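Local coordinates for STIV B116 (Sulfolobus turreted icosahedral virus, PDB 2J85), which probably binds DNA, as a member of a protein family shared by diverse crenarchaeal viruses, at residues L27-F32 against D103-G108. Numbering follows the deposited sequence.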
loop_
_atom_site.group_PDB
_atom_site.type_symbol
_atom_site.label_atom_id
_atom_site.label_comp_id
_atom_site.label_asym_id
_atom_site.label_seq_id
_atom_site.Cartn_x
_atom_site.Cartn_y
_atom_site.Cartn_z
ATOM N N LEU A 27 10.038 -10.262 6.493
ATOM C CA LEU A 27 10.233 -11.185 7.635
ATOM C C LEU A 27 10.013 -12.619 7.188
ATOM O O LEU A 27 9.192 -12.863 6.301
ATOM C CB LEU A 27 9.233 -10.899 8.757
ATOM C CG LEU A 27 9.335 -9.567 9.482
ATOM C CD1 LEU A 27 8.243 -9.417 10.550
ATOM C CD2 LEU A 27 10.759 -9.344 10.082
ATOM N N ASP A 28 10.725 -13.570 7.793
ATOM C CA ASP A 28 10.356 -14.987 7.620
ATOM C C ASP A 28 9.280 -15.311 8.641
ATOM O O ASP A 28 8.962 -14.480 9.475
ATOM C CB ASP A 28 11.561 -15.951 7.692
ATOM C CG ASP A 28 12.282 -15.935 9.050
ATOM O OD1 ASP A 28 11.683 -15.626 10.098
ATOM O OD2 ASP A 28 13.482 -16.219 9.047
ATOM N N GLU A 29 8.685 -16.490 8.540
ATOM C CA GLU A 29 7.594 -16.895 9.432
ATOM C C GLU A 29 7.938 -16.784 10.894
ATOM O O GLU A 29 7.142 -16.254 11.684
ATOM C CB GLU A 29 7.250 -18.355 9.223
ATOM C CG GLU A 29 6.462 -18.664 7.987
ATOM C CD GLU A 29 6.047 -20.145 7.964
ATOM O OE1 GLU A 29 5.346 -20.577 8.926
ATOM O OE2 GLU A 29 6.455 -20.868 7.023
ATOM N N GLU A 30 9.088 -17.355 11.258
ATOM C CA GLU A 30 9.507 -17.429 12.642
ATOM C C GLU A 30 9.597 -16.029 13.258
ATOM O O GLU A 30 9.117 -15.817 14.362
ATOM C CB GLU A 30 10.842 -18.185 12.804
ATOM C CG GLU A 30 11.192 -18.422 14.295
ATOM C CD GLU A 30 12.290 -19.455 14.571
ATOM O OE1 GLU A 30 12.858 -20.049 13.621
ATOM O OE2 GLU A 30 12.575 -19.677 15.777
ATOM N N ASP A 31 10.202 -15.080 12.535
ATOM C CA ASP A 31 10.420 -13.740 13.071
ATOM C C ASP A 31 9.118 -12.960 13.160
ATOM O O ASP A 31 8.889 -12.198 14.097
ATOM C CB ASP A 31 11.462 -12.997 12.237
ATOM C CG ASP A 31 12.831 -13.656 12.311
ATOM O OD1 ASP A 31 12.965 -14.688 12.981
ATOM O OD2 ASP A 31 13.777 -13.156 11.711
ATOM N N PHE A 32 8.242 -13.183 12.193
ATOM C CA PHE A 32 6.915 -12.608 12.268
ATOM C C PHE A 32 6.144 -13.084 13.528
ATOM O O PHE A 32 5.570 -12.254 14.285
ATOM C CB PHE A 32 6.123 -12.951 11.001
ATOM C CG PHE A 32 4.655 -12.597 11.076
ATOM C CD1 PHE A 32 4.226 -11.298 10.783
ATOM C CD2 PHE A 32 3.712 -13.569 11.401
ATOM C CE1 PHE A 32 2.866 -10.963 10.800
ATOM C CE2 PHE A 32 2.351 -13.269 11.438
ATOM C CZ PHE A 32 1.913 -11.948 11.131
ATOM N N ASP A 103 3.074 -24.580 2.640
ATOM C CA ASP A 103 3.137 -24.707 1.179
ATOM C C ASP A 103 2.954 -23.328 0.545
ATOM O O ASP A 103 3.790 -22.884 -0.240
ATOM C CB ASP A 103 2.061 -25.664 0.650
ATOM C CG ASP A 103 2.447 -27.131 0.794
ATOM O OD1 ASP A 103 3.572 -27.412 1.279
ATOM O OD2 ASP A 103 1.621 -28.004 0.417
HETATM N N MSE A 104 1.854 -22.664 0.899
HETATM C CA MSE A 104 1.587 -21.305 0.452
HETATM C C MSE A 104 2.799 -20.421 0.682
HETATM O O MSE A 104 3.208 -19.671 -0.209
HETATM C CB MSE A 104 0.394 -20.722 1.201
HETATM C CG MSE A 104 -0.929 -21.295 0.766
HETATM SE SE MSE A 104 -2.448 -20.490 1.693
HETATM C CE MSE A 104 -2.268 -18.645 1.058
ATOM N N TYR A 105 3.381 -20.527 1.877
ATOM C CA TYR A 105 4.534 -19.703 2.240
ATOM C C TYR A 105 5.749 -20.032 1.366
ATOM O O TYR A 105 6.360 -19.121 0.797
ATOM C CB TYR A 105 4.862 -19.842 3.733
ATOM C CG TYR A 105 6.148 -19.161 4.143
ATOM C CD1 TYR A 105 6.253 -17.773 4.177
ATOM C CD2 TYR A 105 7.265 -19.909 4.499
ATOM C CE1 TYR A 105 7.446 -17.145 4.555
ATOM C CE2 TYR A 105 8.455 -19.299 4.885
ATOM C CZ TYR A 105 8.544 -17.918 4.910
ATOM O OH TYR A 105 9.740 -17.346 5.286
ATOM N N ARG A 106 6.084 -21.317 1.239
ATOM C CA ARG A 106 7.194 -21.730 0.379
ATOM C C ARG A 106 6.917 -21.383 -1.091
ATOM O O ARG A 106 7.845 -21.052 -1.839
ATOM C CB ARG A 106 7.493 -23.227 0.529
ATOM C CG ARG A 106 8.673 -23.709 -0.341
ATOM C CD ARG A 106 9.392 -24.967 0.204
ATOM N NE ARG A 106 9.930 -24.757 1.551
ATOM C CZ ARG A 106 10.693 -25.621 2.218
ATOM N NH1 ARG A 106 11.049 -26.782 1.672
ATOM N NH2 ARG A 106 11.109 -25.318 3.447
ATOM N N GLN A 107 5.647 -21.448 -1.498
ATOM C CA GLN A 107 5.244 -21.070 -2.865
ATOM C C GLN A 107 5.257 -19.552 -3.099
ATOM O O GLN A 107 5.097 -19.094 -4.232
ATOM C CB GLN A 107 3.840 -21.590 -3.179
ATOM C CG GLN A 107 3.714 -23.084 -3.342
ATOM C CD GLN A 107 2.288 -23.471 -3.688
ATOM O OE1 GLN A 107 1.746 -23.029 -4.703
ATOM N NE2 GLN A 107 1.669 -24.283 -2.842
ATOM N N GLY A 108 5.411 -18.778 -2.029
ATOM C CA GLY A 108 5.473 -17.322 -2.134
ATOM C C GLY A 108 4.104 -16.674 -2.164
ATOM O O GLY A 108 3.979 -15.516 -2.544
#
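One face of the Tyr105 ring is covered by the side chain of Glu29, whose CG methylene stands almost exactly over the centre of the ring, 3.6 Å from the centroid and 4° off the normal. This is a CH-pi contact: the aliphatic part of a glutamate offers C-H groups to the aromatic cloud, and beyond CG the extended chain carries Glu29 CD over the same face, 3.7 Å from Tyr105 CD2. The carboxylate does not lie flat on the ring; the two planes are turned 76° against each other. At the hydroxyl end the partner changes to Asp28, and Tyr105 OH rests 3.3 Å from Asp28 CB and 3.4 Å from Asp28 CA. No hydrogen bond joins the two segments, so packing carries the contact. With CG anti to the backbone N (chi1 172°), the Tyr105 side chain reaches across to the start of helix 29-41. Tyrosine suits the place because it offers a flat face to the Glu29 methylene and a hydroxyl that extends it as far as Asp28.

Asp28 is the N-cap of helix 29-41. Its OD1 accepts from Asp31 N at 2.9 Å, nearly along the C-O axis of the carboxylate, satisfying an N-H of the first turn that has no preceding helical carbonyl. With the carboxylate turned back over its own helix, of the Asp28 side chain it is the CB methylene that meets Tyr105 OH. On the other side, the chain leaves helix 98-106 through a Schellman motif at Gly108, which, with positive phi, bonds back through its N to Tyr105 O.

The contact lies near the protein surface and joins the start of helix 29-41 to the C-terminal part of helix 98-106. Glu29 also touches Leu61 of helix 52-62 and Phe112 of strand 110-117, the strand that pairs with strand 20-27 in the sheet and follows helix 98-106 in the chain.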